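Local coordinates for uronate isomerase (Caulobacter crescentus, PDB 2Q01), which interconverts D-glucuronate with D-fructuronate, and D-galacturonate with D-tagaturonate, as an isomerase of the metallo-dependent hydrolase superfamily, at residues A30-L35 against E456-L461; P19-Y24 against L440-A445; F163-L168 against L423-R428; L7-D12 against S115-N120. One frame throughout, in Å; residues are numbered along the deposited sequence.

Contact 1 of 4, residues A30-L35 against E456-L461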
loop_
_atom_site.group_PDB
_atom_site.type_symbol
_atom_site.label_atom_id
_atom_site.label_comp_id
_atom_site.label_asym_id
_atom_site.label_seq_id
_atom_site.Cartn_x
_atom_site.Cartn_y
_atom_site.Cartn_z
ATOM N N ALA B 30 22.479 -12.330 -17.771
ATOM C CA ALA B 30 23.242 -12.929 -18.877
ATOM C C ALA B 30 22.715 -14.315 -19.273
ATOM O O ALA B 30 22.775 -14.709 -20.435
ATOM C CB ALA B 30 24.712 -13.014 -18.507
ATOM N N LEU B 31 22.167 -15.020 -18.289
ATOM C CA LEU B 31 21.589 -16.346 -18.447
ATOM C C LEU B 31 20.262 -16.314 -19.198
ATOM O O LEU B 31 19.730 -17.356 -19.575
ATOM C CB LEU B 31 21.335 -16.926 -17.055
ATOM C CG LEU B 31 21.947 -18.249 -16.628
ATOM C CD1 LEU B 31 23.450 -18.106 -16.460
ATOM C CD2 LEU B 31 21.308 -18.649 -15.323
ATOM N N VAL B 32 19.748 -15.111 -19.428
ATOM C CA VAL B 32 18.349 -14.917 -19.779
ATOM C C VAL B 32 18.104 -13.852 -20.875
ATOM O O VAL B 32 17.082 -13.901 -21.574
ATOM C CB VAL B 32 17.548 -14.673 -18.459
ATOM C CG1 VAL B 32 16.700 -13.440 -18.492
ATOM C CG2 VAL B 32 16.769 -15.918 -18.076
ATOM N N LYS B 33 19.070 -12.945 -21.063
ATOM C CA LYS B 33 18.929 -11.774 -21.957
ATOM C C LYS B 33 18.687 -12.073 -23.434
ATOM O O LYS B 33 18.129 -11.242 -24.156
ATOM C CB LYS B 33 20.125 -10.820 -21.821
ATOM C CG LYS B 33 21.450 -11.326 -22.371
ATOM C CD LYS B 33 22.581 -10.373 -22.023
ATOM C CE LYS B 33 23.939 -11.049 -22.178
ATOM N NZ LYS B 33 24.985 -10.390 -21.337
ATOM N N ASP B 34 19.111 -13.256 -23.869
ATOM C CA ASP B 34 19.077 -13.630 -25.273
ATOM C C ASP B 34 18.100 -14.766 -25.547
ATOM O O ASP B 34 18.023 -15.258 -26.671
ATOM C CB ASP B 34 20.485 -14.005 -25.755
ATOM C CG ASP B 34 21.388 -12.793 -25.933
ATOM O OD1 ASP B 34 20.952 -11.810 -26.576
ATOM O OD2 ASP B 34 22.537 -12.827 -25.437
ATOM N N LEU B 35 17.359 -15.176 -24.518
ATOM C CA LEU B 35 16.260 -16.129 -24.680
ATOM C C LEU B 35 15.167 -15.523 -25.561
ATOM O O LEU B 35 15.000 -14.295 -25.581
ATOM C CB LEU B 35 15.679 -16.529 -23.318
ATOM C CG LEU B 35 16.427 -17.565 -22.474
ATOM C CD1 LEU B 35 15.753 -17.717 -21.131
ATOM C CD2 LEU B 35 16.510 -18.915 -23.179
ATOM N N GLU B 456 18.063 -21.182 -11.699
ATOM C CA GLU B 456 16.910 -21.961 -12.157
ATOM C C GLU B 456 15.698 -21.057 -12.342
ATOM O O GLU B 456 15.031 -21.122 -13.370
ATOM C CB GLU B 456 16.560 -23.067 -11.160
ATOM C CG GLU B 456 17.366 -24.345 -11.301
ATOM C CD GLU B 456 16.878 -25.456 -10.374
ATOM O OE1 GLU B 456 15.648 -25.684 -10.297
ATOM O OE2 GLU B 456 17.728 -26.109 -9.727
ATOM N N LEU B 457 15.437 -20.208 -11.347
ATOM C CA LEU B 457 14.255 -19.346 -11.326
ATOM C C LEU B 457 14.207 -18.298 -12.413
ATOM O O LEU B 457 13.148 -18.061 -12.978
ATOM C CB LEU B 457 14.072 -18.678 -9.963
ATOM C CG LEU B 457 13.242 -19.546 -9.022
ATOM C CD1 LEU B 457 13.333 -19.068 -7.597
ATOM C CD2 LEU B 457 11.804 -19.581 -9.486
ATOM N N ILE B 458 15.345 -17.681 -12.708
ATOM C CA ILE B 458 15.394 -16.647 -13.736
ATOM C C ILE B 458 14.984 -17.190 -15.121
ATOM O O ILE B 458 14.237 -16.536 -15.846
ATOM C CB ILE B 458 16.757 -15.879 -13.734
ATOM C CG1 ILE B 458 16.666 -14.577 -14.529
ATOM C CG2 ILE B 458 17.904 -16.744 -14.238
ATOM C CD1 ILE B 458 15.923 -13.487 -13.844
ATOM N N VAL B 459 15.424 -18.406 -15.441
ATOM C CA VAL B 459 15.112 -19.058 -16.713
ATOM C C VAL B 459 13.646 -19.512 -16.757
ATOM O O VAL B 459 12.991 -19.408 -17.800
ATOM C CB VAL B 459 16.086 -20.237 -16.998
ATOM C CG1 VAL B 459 15.818 -20.870 -18.370
ATOM C CG2 VAL B 459 17.523 -19.757 -16.942
ATOM N N ASP B 460 13.137 -19.985 -15.618
ATOM C CA ASP B 460 11.736 -20.396 -15.489
ATOM C C ASP B 460 10.812 -19.203 -15.686
ATOM O O ASP B 460 9.957 -19.215 -16.577
ATOM C CB ASP B 460 11.476 -21.040 -14.124
ATOM C CG ASP B 460 11.752 -22.534 -14.115
ATOM O OD1 ASP B 460 11.855 -23.141 -15.203
ATOM O OD2 ASP B 460 11.856 -23.106 -13.008
ATOM N N LEU B 461 11.031 -18.169 -14.874
ATOM C CA LEU B 461 10.288 -16.906 -14.934
ATOM C C LEU B 461 10.239 -16.282 -16.330
ATOM O O LEU B 461 9.207 -15.745 -16.739
ATOM C CB LEU B 461 10.887 -15.899 -13.942
ATOM C CG LEU B 461 10.323 -15.730 -12.521
ATOM C CD1 LEU B 461 9.845 -17.021 -11.872
ATOM C CD2 LEU B 461 11.333 -15.014 -11.621
#
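Leu31, Val32 and Leu35 form a small apolar patch against Ile458 and Val459, a loop-on-helix contact at the outside of the TIM-barrel domain: residues 30-35 link helix 19-30 to strand 37-39, while the partner residues belong to helix 451-469. A type I beta turn from Val32 to Leu35, closed by Leu35 N donating to Val32 O at 3.2 Å, brings both of its end residues to the same helix, with Leu31 just ahead of it. Val32 goes deepest. Its CG2 rests on the helix backbone, 3.4 Å from Ile458 O, a carbonyl that also accepts a hydrogen bond from Thr462 OG1, and meets Ile458 CG1 at 3.8 Å. Its chi1 of 128° departs from a staggered value as the methyl reaches this spot. Leu31 CD2 lies 4.0 Å from Ile458 CG2, the branch held between backbone N and carbonyl carbon, while CG1 of the same residue serves Val32. Behind Ile458 stand Ser437 and Leu440 of helix 425-445, so the isoleucine is wedged between loop and helix. Two residues before Ile458, Glu456 starts away from the loop, and its OE1 forms a salt bridge with Arg111 of the second subunit. Val459 divides its methyls: CG2 faces Val32 CG2 at 4.1 Å, whereas CG1, anti to the backbone N (chi1 -177°), is crossed at about a right angle by Leu35, with CD1 4.2 Å away.

Contact 2 of 4, residues P19-Y24 against L440-A445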
loop_
_atom_site.group_PDB
_atom_site.type_symbol
_atom_site.label_atom_id
_atom_site.label_comp_id
_atom_site.label_asym_id
_atom_site.label_seq_id
_atom_site.Cartn_x
_atom_site.Cartn_y
_atom_site.Cartn_z
ATOM N N PRO B 19 27.326 -3.263 -5.260
ATOM C CA PRO B 19 28.161 -3.989 -6.221
ATOM C C PRO B 19 28.090 -5.506 -6.102
ATOM O O PRO B 19 28.188 -6.193 -7.118
ATOM C CB PRO B 19 29.579 -3.490 -5.912
ATOM C CG PRO B 19 29.398 -2.250 -5.085
ATOM C CD PRO B 19 28.141 -2.468 -4.325
ATOM N N ALA B 20 27.924 -6.020 -4.884
ATOM C CA ALA B 20 27.742 -7.463 -4.680
ATOM C C ALA B 20 26.414 -7.956 -5.259
ATOM O O ALA B 20 26.367 -9.012 -5.899
ATOM C CB ALA B 20 27.844 -7.823 -3.201
ATOM N N THR B 21 25.349 -7.183 -5.032
ATOM C CA THR B 21 24.021 -7.486 -5.568
ATOM C C THR B 21 24.004 -7.321 -7.090
ATOM O O THR B 21 23.540 -8.210 -7.812
ATOM C CB THR B 21 22.933 -6.614 -4.907
ATOM O OG1 THR B 21 23.073 -6.676 -3.485
ATOM C CG2 THR B 21 21.545 -7.108 -5.275
ATOM N N ARG B 22 24.551 -6.201 -7.562
ATOM C CA ARG B 22 24.649 -5.883 -8.985
ATOM C C ARG B 22 25.328 -6.973 -9.801
ATOM O O ARG B 22 24.894 -7.279 -10.916
ATOM C CB ARG B 22 25.383 -4.544 -9.165
ATOM C CG ARG B 22 25.724 -4.155 -10.598
ATOM C CD ARG B 22 26.099 -2.685 -10.690
ATOM N NE ARG B 22 24.913 -1.838 -10.623
ATOM C CZ ARG B 22 24.817 -0.618 -11.145
ATOM N NH1 ARG B 22 25.846 -0.076 -11.787
ATOM N NH2 ARG B 22 23.683 0.062 -11.028
ATOM N N SER B 23 26.372 -7.574 -9.235
ATOM C CA SER B 23 27.131 -8.594 -9.943
ATOM C C SER B 23 26.417 -9.937 -9.999
ATOM O O SER B 23 26.597 -10.690 -10.956
ATOM C CB SER B 23 28.525 -8.757 -9.355
ATOM O OG SER B 23 29.352 -9.418 -10.293
ATOM N N TYR B 24 25.611 -10.237 -8.977
ATOM C CA TYR B 24 24.721 -11.407 -9.027
ATOM C C TYR B 24 23.649 -11.166 -10.101
ATOM O O TYR B 24 23.359 -12.049 -10.912
ATOM C CB TYR B 24 24.028 -11.666 -7.686
ATOM C CG TYR B 24 24.841 -12.372 -6.615
ATOM C CD1 TYR B 24 24.935 -11.832 -5.332
ATOM C CD2 TYR B 24 25.483 -13.589 -6.863
ATOM C CE1 TYR B 24 25.657 -12.466 -4.329
ATOM C CE2 TYR B 24 26.215 -14.234 -5.862
ATOM C CZ TYR B 24 26.295 -13.662 -4.595
ATOM O OH TYR B 24 27.005 -14.271 -3.585
ATOM N N LEU B 440 15.953 -11.284 -7.594
ATOM C CA LEU B 440 16.622 -12.543 -7.277
ATOM C C LEU B 440 18.025 -12.340 -6.693
ATOM O O LEU B 440 18.415 -13.037 -5.752
ATOM C CB LEU B 440 16.700 -13.418 -8.526
ATOM C CG LEU B 440 15.691 -14.541 -8.793
ATOM C CD1 LEU B 440 14.406 -14.385 -8.012
ATOM C CD2 LEU B 440 15.408 -14.646 -10.288
ATOM N N ALA B 441 18.764 -11.379 -7.247
ATOM C CA ALA B 441 20.098 -11.001 -6.758
ATOM C C ALA B 441 20.096 -10.515 -5.319
ATOM O O ALA B 441 21.035 -10.790 -4.576
ATOM C CB ALA B 441 20.685 -9.942 -7.630
ATOM N N ARG B 442 19.045 -9.793 -4.930
ATOM C CA ARG B 442 18.904 -9.333 -3.549
ATOM C C ARG B 442 18.577 -10.492 -2.615
ATOM O O ARG B 442 18.961 -10.472 -1.446
ATOM C CB ARG B 442 17.835 -8.255 -3.434
ATOM C CG ARG B 442 18.203 -7.148 -2.458
ATOM C CD ARG B 442 17.131 -6.924 -1.406
ATOM N NE ARG B 442 15.835 -6.567 -1.976
ATOM C CZ ARG B 442 14.683 -6.648 -1.316
ATOM N NH1 ARG B 442 14.661 -7.078 -0.057
ATOM N NH2 ARG B 442 13.552 -6.302 -1.914
ATOM N N MET B 443 17.869 -11.498 -3.131
ATOM C CA MET B 443 17.589 -12.712 -2.364
ATOM C C MET B 443 18.873 -13.488 -2.126
ATOM O O MET B 443 19.070 -14.028 -1.042
ATOM C CB MET B 443 16.551 -13.617 -3.054
ATOM C CG MET B 443 15.190 -12.977 -3.336
ATOM S SD MET B 443 14.414 -12.229 -1.894
ATOM C CE MET B 443 13.598 -13.655 -1.192
ATOM N N VAL B 444 19.739 -13.538 -3.141
ATOM C CA VAL B 444 21.024 -14.229 -3.035
ATOM C C VAL B 444 22.012 -13.474 -2.136
ATOM O O VAL B 444 22.662 -14.086 -1.286
ATOM C CB VAL B 444 21.636 -14.517 -4.418
ATOM C CG1 VAL B 444 23.013 -15.166 -4.287
ATOM C CG2 VAL B 444 20.726 -15.425 -5.208
ATOM N N ALA B 445 22.092 -12.152 -2.306
ATOM C CA ALA B 445 22.994 -11.296 -1.518
ATOM C C ALA B 445 22.650 -11.263 -0.033
ATOM O O ALA B 445 23.538 -11.142 0.805
ATOM C CB ALA B 445 23.010 -9.886 -2.082
#
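Tyr24 lays one face of its ring on Val444, the main side-chain meeting in a helix-helix packing where helix 19-30 crosses the C-terminal end of helix 425-445, their local axes 8.2 Å apart and inclined at 125°. Val444 CG1 stands over the middle of the ring as a CH-pi contact, 3.6 Å from the centroid and 10° off the normal. The ring arrives there because CG lies beside the backbone N, anti to the carbonyl carbon (chi1 -80°). The backbone itself sets Tyr24 CB 3.8 Å from Ala441 CB. Replacing Tyr24 with an alanine would probably leave the Val444 methyl without its aromatic cover and open a gap beside Ala445. Leu451 of helix 451-469 touches both Tyr24 and Val444, so a third helix completes this apolar group. One turn back, Thr21 turns its two branches to different tasks. CG2 reaches down onto the opposite backbone, 3.7 Å from Arg442 N, and OG1, hydrogen-bonded to Asp18, also lies 3.5 Å from Ala445 CB. Small side chains let the helices come this near. Arg442 starts away from helix 19-30, and its guanidinium forms salt bridges with Glu401 and with Glu394 of the second subunit, while Ala445 O accepts from Arg22 of that same subunit. Tightest of all is the methyl of Ala441, its CB 3.3 Å from Thr21 O.

Contact 3 of 4, residues F163-L168 against L423-R428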
loop_
_atom_site.group_PDB
_atom_site.type_symbol
_atom_site.label_atom_id
_atom_site.label_comp_id
_atom_site.label_asym_id
_atom_site.label_seq_id
_atom_site.Cartn_x
_atom_site.Cartn_y
_atom_site.Cartn_z
ATOM N N PHE B 163 13.823 -9.549 -33.573
ATOM C CA PHE B 163 13.519 -9.394 -32.150
ATOM C C PHE B 163 13.534 -10.730 -31.400
ATOM O O PHE B 163 13.548 -10.754 -30.163
ATOM C CB PHE B 163 12.170 -8.698 -31.949
ATOM C CG PHE B 163 12.168 -7.225 -32.293
ATOM C CD1 PHE B 163 13.354 -6.495 -32.386
ATOM C CD2 PHE B 163 10.959 -6.558 -32.486
ATOM C CE1 PHE B 163 13.336 -5.137 -32.694
ATOM C CE2 PHE B 163 10.930 -5.198 -32.788
ATOM C CZ PHE B 163 12.121 -4.486 -32.893
ATOM N N ASN B 164 13.545 -11.824 -32.162
ATOM C CA ASN B 164 13.566 -13.190 -31.637
ATOM C C ASN B 164 12.287 -13.493 -30.862
ATOM O O ASN B 164 12.315 -14.033 -29.757
ATOM C CB ASN B 164 14.842 -13.471 -30.812
ATOM C CG ASN B 164 15.139 -14.958 -30.659
ATOM O OD1 ASN B 164 15.860 -15.360 -29.743
ATOM N ND2 ASN B 164 14.583 -15.778 -31.550
ATOM N N ILE B 165 11.159 -13.118 -31.453
ATOM C CA ILE B 165 9.873 -13.398 -30.849
ATOM C C ILE B 165 9.490 -14.820 -31.201
ATOM O O ILE B 165 9.449 -15.194 -32.372
ATOM C CB ILE B 165 8.793 -12.381 -31.269
ATOM C CG1 ILE B 165 9.245 -10.964 -30.888
ATOM C CG2 ILE B 165 7.442 -12.722 -30.613
ATOM C CD1 ILE B 165 8.539 -9.837 -31.622
ATOM N N GLU B 166 9.246 -15.617 -30.169
ATOM C CA GLU B 166 8.818 -16.987 -30.351
ATOM C C GLU B 166 7.306 -17.048 -30.543
ATOM O O GLU B 166 6.825 -17.655 -31.499
ATOM C CB GLU B 166 9.246 -17.832 -29.160
ATOM C CG GLU B 166 8.918 -19.296 -29.324
ATOM C CD GLU B 166 9.863 -20.191 -28.572
ATOM O OE1 GLU B 166 9.366 -20.991 -27.760
ATOM O OE2 GLU B 166 11.093 -20.101 -28.796
ATOM N N THR B 167 6.577 -16.408 -29.629
ATOM C CA THR B 167 5.117 -16.361 -29.648
ATOM C C THR B 167 4.662 -14.924 -29.432
ATOM O O THR B 167 5.158 -14.244 -28.535
ATOM C CB THR B 167 4.524 -17.257 -28.531
ATOM O OG1 THR B 167 4.932 -18.614 -28.744
ATOM C CG2 THR B 167 2.997 -17.184 -28.492
ATOM N N LEU B 168 3.737 -14.462 -30.272
ATOM C CA LEU B 168 3.074 -13.175 -30.071
ATOM C C LEU B 168 1.568 -13.372 -30.149
ATOM O O LEU B 168 1.061 -13.897 -31.135
ATOM C CB LEU B 168 3.525 -12.161 -31.128
ATOM C CG LEU B 168 2.981 -10.731 -31.084
ATOM C CD1 LEU B 168 3.347 -10.038 -29.778
ATOM C CD2 LEU B 168 3.512 -9.932 -32.262
ATOM N N LEU B 423 7.640 -2.009 -31.556
ATOM C CA LEU B 423 9.075 -1.760 -31.408
ATOM C C LEU B 423 9.561 -1.717 -29.962
ATOM O O LEU B 423 10.761 -1.865 -29.701
ATOM C CB LEU B 423 9.460 -0.465 -32.115
ATOM C CG LEU B 423 10.069 -0.613 -33.507
ATOM C CD1 LEU B 423 9.033 -1.004 -34.552
ATOM C CD2 LEU B 423 10.725 0.689 -33.879
ATOM N N SER B 424 8.627 -1.514 -29.036
ATOM C CA SER B 424 8.932 -1.476 -27.611
ATOM C C SER B 424 8.904 -2.869 -26.980
ATOM O O SER B 424 9.252 -3.026 -25.814
ATOM C CB SER B 424 7.955 -0.549 -26.880
ATOM O OG SER B 424 8.122 0.801 -27.281
ATOM N N ILE B 425 8.483 -3.877 -27.747
ATOM C CA ILE B 425 8.384 -5.258 -27.231
ATOM C C ILE B 425 9.705 -5.814 -26.667
ATOM O O ILE B 425 9.722 -6.228 -25.500
ATOM C CB ILE B 425 7.659 -6.240 -28.216
ATOM C CG1 ILE B 425 6.161 -5.932 -28.270
ATOM C CG2 ILE B 425 7.886 -7.700 -27.829
ATOM C CD1 ILE B 425 5.383 -6.832 -29.220
ATOM N N PRO B 426 10.809 -5.813 -27.463
ATOM C CA PRO B 426 12.094 -6.198 -26.862
ATOM C C PRO B 426 12.569 -5.293 -25.715
ATOM O O PRO B 426 13.176 -5.791 -24.772
ATOM C CB PRO B 426 13.069 -6.140 -28.041
ATOM C CG PRO B 426 12.430 -5.245 -29.023
ATOM C CD PRO B 426 10.974 -5.518 -28.901
ATOM N N ALA B 427 12.278 -3.994 -25.801
ATOM C CA ALA B 427 12.559 -3.032 -24.727
ATOM C C ALA B 427 11.875 -3.385 -23.408
ATOM O O ALA B 427 12.497 -3.327 -22.353
ATOM C CB ALA B 427 12.164 -1.628 -25.160
ATOM N N ARG B 428 10.600 -3.762 -23.494
ATOM C CA ARG B 428 9.764 -4.070 -22.331
ATOM C C ARG B 428 10.114 -5.400 -21.688
ATOM O O ARG B 428 10.070 -5.534 -20.463
ATOM C CB ARG B 428 8.285 -4.065 -22.724
ATOM C CG ARG B 428 7.712 -2.680 -22.897
ATOM C CD ARG B 428 6.447 -2.706 -23.733
ATOM N NE ARG B 428 6.006 -1.358 -24.096
ATOM C CZ ARG B 428 5.238 -0.581 -23.338
ATOM N NH1 ARG B 428 4.807 -1.003 -22.156
ATOM N NH2 ARG B 428 4.899 0.629 -23.767
#
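The Phe163 ring carries Pro426 on one face, with the pyrrolidine CG above the ring centre, 3.6 Å from the centroid and 8° off the normal, a CH-pi contact. The neighbouring proline carbon shares the face: CD sits 3.7 Å from Phe163 CD2. Leu423 comes obliquely at the far end of the ring, its CA 4.1 Å from Phe163 CE2; its CG also stays within 4.4 Å of Phe163 CZ, and the side chain touches Val122 and Val126 of helix 114-126. With CG beside the backbone N (chi1 -72°), the ring extends from the end of helix 156-162 across to Pro426. Just after it, Asn164 takes up positive phi in a Schellman motif and sends the chain into strand 165-169. Two apolar steps follow. Ile165 CD1 approaches Ile425 CG2 at 4.4 Å, and Leu168 CD1 meets Ile425 CD1 at 3.8 Å; Ile425 thus faces the strand with both branches, while Ile37 of strand 37-39 touches it as well. Strand 165-169 runs between the parallel strands 37-39 and 192-194. The first turn of helix 425-445 therefore seals an apolar layer against neighbouring strands of the sheet, as expected of a beta/alpha TIM barrel.

Contact 4 of 4, residues L7-D12 against S115-N120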
loop_
_atom_site.group_PDB
_atom_site.type_symbol
_atom_site.label_atom_id
_atom_site.label_comp_id
_atom_site.label_asym_id
_atom_site.label_seq_id
_atom_site.Cartn_x
_atom_site.Cartn_y
_atom_site.Cartn_z
ATOM N N LEU B 7 23.497 9.917 -26.119
ATOM C CA LEU B 7 22.596 8.885 -25.623
ATOM C C LEU B 7 23.451 7.819 -24.953
ATOM O O LEU B 7 24.061 6.982 -25.619
ATOM C CB LEU B 7 21.764 8.269 -26.755
ATOM C CG LEU B 7 20.308 7.827 -26.512
ATOM C CD1 LEU B 7 19.702 7.286 -27.795
ATOM C CD2 LEU B 7 20.139 6.808 -25.396
ATOM N N SER B 8 23.497 7.871 -23.627
ATOM C CA SER B 8 24.226 6.898 -22.832
ATOM C C SER B 8 23.249 5.864 -22.276
ATOM O O SER B 8 22.515 6.134 -21.319
ATOM C CB SER B 8 24.984 7.603 -21.703
ATOM O OG SER B 8 25.695 6.674 -20.904
ATOM N N PHE B 9 23.228 4.688 -22.895
ATOM C CA PHE B 9 22.368 3.602 -22.437
ATOM C C PHE B 9 23.213 2.476 -21.847
ATOM O O PHE B 9 23.757 1.637 -22.581
ATOM C CB PHE B 9 21.471 3.100 -23.569
ATOM C CG PHE B 9 20.118 2.629 -23.103
ATOM C CD1 PHE B 9 19.314 3.449 -22.304
ATOM C CD2 PHE B 9 19.642 1.377 -23.470
ATOM C CE1 PHE B 9 18.068 3.027 -21.870
ATOM C CE2 PHE B 9 18.392 0.946 -23.045
ATOM C CZ PHE B 9 17.601 1.773 -22.244
ATOM N N HIS B 10 23.301 2.475 -20.515
ATOM C CA HIS B 10 24.276 1.680 -19.761
ATOM C C HIS B 10 23.936 0.195 -19.714
ATOM O O HIS B 10 22.766 -0.176 -19.722
ATOM C CB HIS B 10 24.388 2.232 -18.343
ATOM C CG HIS B 10 25.676 1.897 -17.653
ATOM N ND1 HIS B 10 25.848 0.747 -16.913
ATOM C CD2 HIS B 10 26.841 2.579 -17.563
ATOM C CE1 HIS B 10 27.068 0.728 -16.407
ATOM N NE2 HIS B 10 27.691 1.829 -16.786
ATOM N N GLU B 11 24.971 -0.642 -19.657
ATOM C CA GLU B 11 24.825 -2.103 -19.639
ATOM C C GLU B 11 24.190 -2.604 -18.351
ATOM O O GLU B 11 23.547 -3.649 -18.344
ATOM C CB GLU B 11 26.186 -2.790 -19.772
ATOM C CG GLU B 11 27.009 -2.437 -20.997
ATOM C CD GLU B 11 28.379 -3.106 -20.981
ATOM O OE1 GLU B 11 29.048 -3.124 -22.036
ATOM O OE2 GLU B 11 28.788 -3.617 -19.913
ATOM N N ASP B 12 24.405 -1.864 -17.264
ATOM C CA ASP B 12 23.984 -2.273 -15.928
ATOM C C ASP B 12 22.744 -1.535 -15.445
ATOM O O ASP B 12 22.543 -1.385 -14.243
ATOM C CB ASP B 12 25.121 -2.056 -14.928
ATOM C CG ASP B 12 26.250 -3.052 -15.091
ATOM O OD1 ASP B 12 27.397 -2.678 -14.775
ATOM O OD2 ASP B 12 25.999 -4.203 -15.521
ATOM N N SER B 115 8.859 4.956 -19.669
ATOM C CA SER B 115 8.907 5.320 -21.087
ATOM C C SER B 115 10.253 5.908 -21.500
ATOM O O SER B 115 10.610 5.868 -22.673
ATOM C CB SER B 115 7.796 6.315 -21.417
ATOM O OG SER B 115 6.542 5.664 -21.501
ATOM N N TRP B 116 10.977 6.473 -20.534
ATOM C CA TRP B 116 12.348 6.918 -20.736
ATOM C C TRP B 116 13.207 5.703 -21.060
ATOM O O TRP B 116 14.003 5.732 -21.995
ATOM C CB TRP B 116 12.867 7.603 -19.471
ATOM C CG TRP B 116 14.208 8.272 -19.595
ATOM C CD1 TRP B 116 14.439 9.590 -19.847
ATOM C CD2 TRP B 116 15.499 7.660 -19.443
ATOM N NE1 TRP B 116 15.788 9.842 -19.872
ATOM C CE2 TRP B 116 16.463 8.675 -19.628
ATOM C CE3 TRP B 116 15.934 6.352 -19.171
ATOM C CZ2 TRP B 116 17.842 8.427 -19.550
ATOM C CZ3 TRP B 116 17.301 6.106 -19.092
ATOM C CH2 TRP B 116 18.240 7.143 -19.282
ATOM N N VAL B 117 13.026 4.639 -20.284
ATOM C CA VAL B 117 13.760 3.393 -20.470
ATOM C C VAL B 117 13.402 2.709 -21.799
ATOM O O VAL B 117 14.302 2.319 -22.544
ATOM C CB VAL B 117 13.565 2.425 -19.261
ATOM C CG1 VAL B 117 14.261 1.104 -19.502
ATOM C CG2 VAL B 117 14.088 3.048 -17.964
ATOM N N TRP B 118 12.106 2.601 -22.108
ATOM C CA TRP B 118 11.656 1.881 -23.312
ATOM C C TRP B 118 12.021 2.588 -24.611
ATOM O O TRP B 118 12.501 1.948 -25.540
ATOM C CB TRP B 118 10.147 1.615 -23.304
ATOM C CG TRP B 118 9.629 0.848 -22.126
ATOM C CD1 TRP B 118 10.234 -0.201 -21.486
ATOM C CD2 TRP B 118 8.375 1.051 -21.466
ATOM N NE1 TRP B 118 9.441 -0.649 -20.456
ATOM C CE2 TRP B 118 8.294 0.101 -20.420
ATOM C CE3 TRP B 118 7.314 1.953 -21.647
ATOM C CZ2 TRP B 118 7.192 0.024 -19.560
ATOM C CZ3 TRP B 118 6.220 1.880 -20.791
ATOM C CH2 TRP B 118 6.169 0.922 -19.757
ATOM N N LEU B 119 11.791 3.897 -24.671
ATOM C CA LEU B 119 12.068 4.672 -25.876
ATOM C C LEU B 119 13.550 4.833 -26.158
ATOM O O LEU B 119 13.955 4.798 -27.319
ATOM C CB LEU B 119 11.405 6.048 -25.820
ATOM C CG LEU B 119 9.932 6.162 -26.205
ATOM C CD1 LEU B 119 9.475 7.575 -25.937
ATOM C CD2 LEU B 119 9.714 5.796 -27.665
ATOM N N ASN B 120 14.356 4.999 -25.110
ATOM C CA ASN B 120 15.808 5.064 -25.285
ATOM C C ASN B 120 16.428 3.722 -25.661
ATOM O O ASN B 120 17.471 3.690 -26.307
ATOM C CB ASN B 120 16.504 5.677 -24.065
ATOM C CG ASN B 120 16.290 7.189 -23.964
ATOM O OD1 ASN B 120 16.278 7.904 -24.971
ATOM N ND2 ASN B 120 16.132 7.679 -22.741
#
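Phe9 lays its ring on helix 114-126, against Trp116, Val117 and Asn120, and so packs an extended N-terminal segment, which runs ahead of helix 19-30, onto a helix of the TIM-barrel-clan domain. One ring face lies over the helix backbone, with Asn120 C 4.1 Å above the plane at its centre, and Phe9 CE1 is 3.8 Å from Asn120 CB. The outer atom, CZ, comes 3.4 Å from Val117 O. At the ring edge, near its plane, is Trp116 CZ3, 4.2 Å from Phe9 CE1. An alanine at Phe9 is likely to open a gap over the Asn120 backbone and leave the N-terminal segment weakly attached to this helix. Leu7 adds a second foothold: its side chain crosses that of Asn120 obliquely, Leu7 CD2 4.0 Å from Asn120 CB, and also touches Phe123 and Ser124. In the next shell, Asn120 packs on Trp116. CG of Asn120 lies anti to its carbonyl carbon (chi1 -73°), which brings ND2 over the centre of the indole face, 3.2 Å above it; OD1 of the same amide is buried without a hydrogen-bonding partner. The third subunit adds two contacts: its Glu453 accepts from Trp116 NE1, and its His447 stacks on the His10 ring. The same His10 imidazole accepts from Asp12 N through ND1 at 3.0 Å, nearly straight at 161° but tilted out of the ring plane.

Helix 425-445 ties the set together: contact 3 uses its beginning and contact 2 its end, their centres about 27 Å apart. Contact 1 touches contact 2 from helix 451-469, Ile458 CD1 lying 3.8 Å from Leu440 CD2, and contact 3 from its loop, Asp34 O lying 3.8 Å from Asn164 OD1. Contact 4 meets contact 3 where Arg428 NH1 lies 3.4 Å from Trp118 CH2. Contacts 1 and 2 both reach the second subunit; contacts 2 and 4 both reach the third. The potassium site of Ala375, Tyr378, Leu381 and Asn411 draws on none of the four, and contact 3 lies closest to the chain's centre, about 13 Å from it to the centre of the contact.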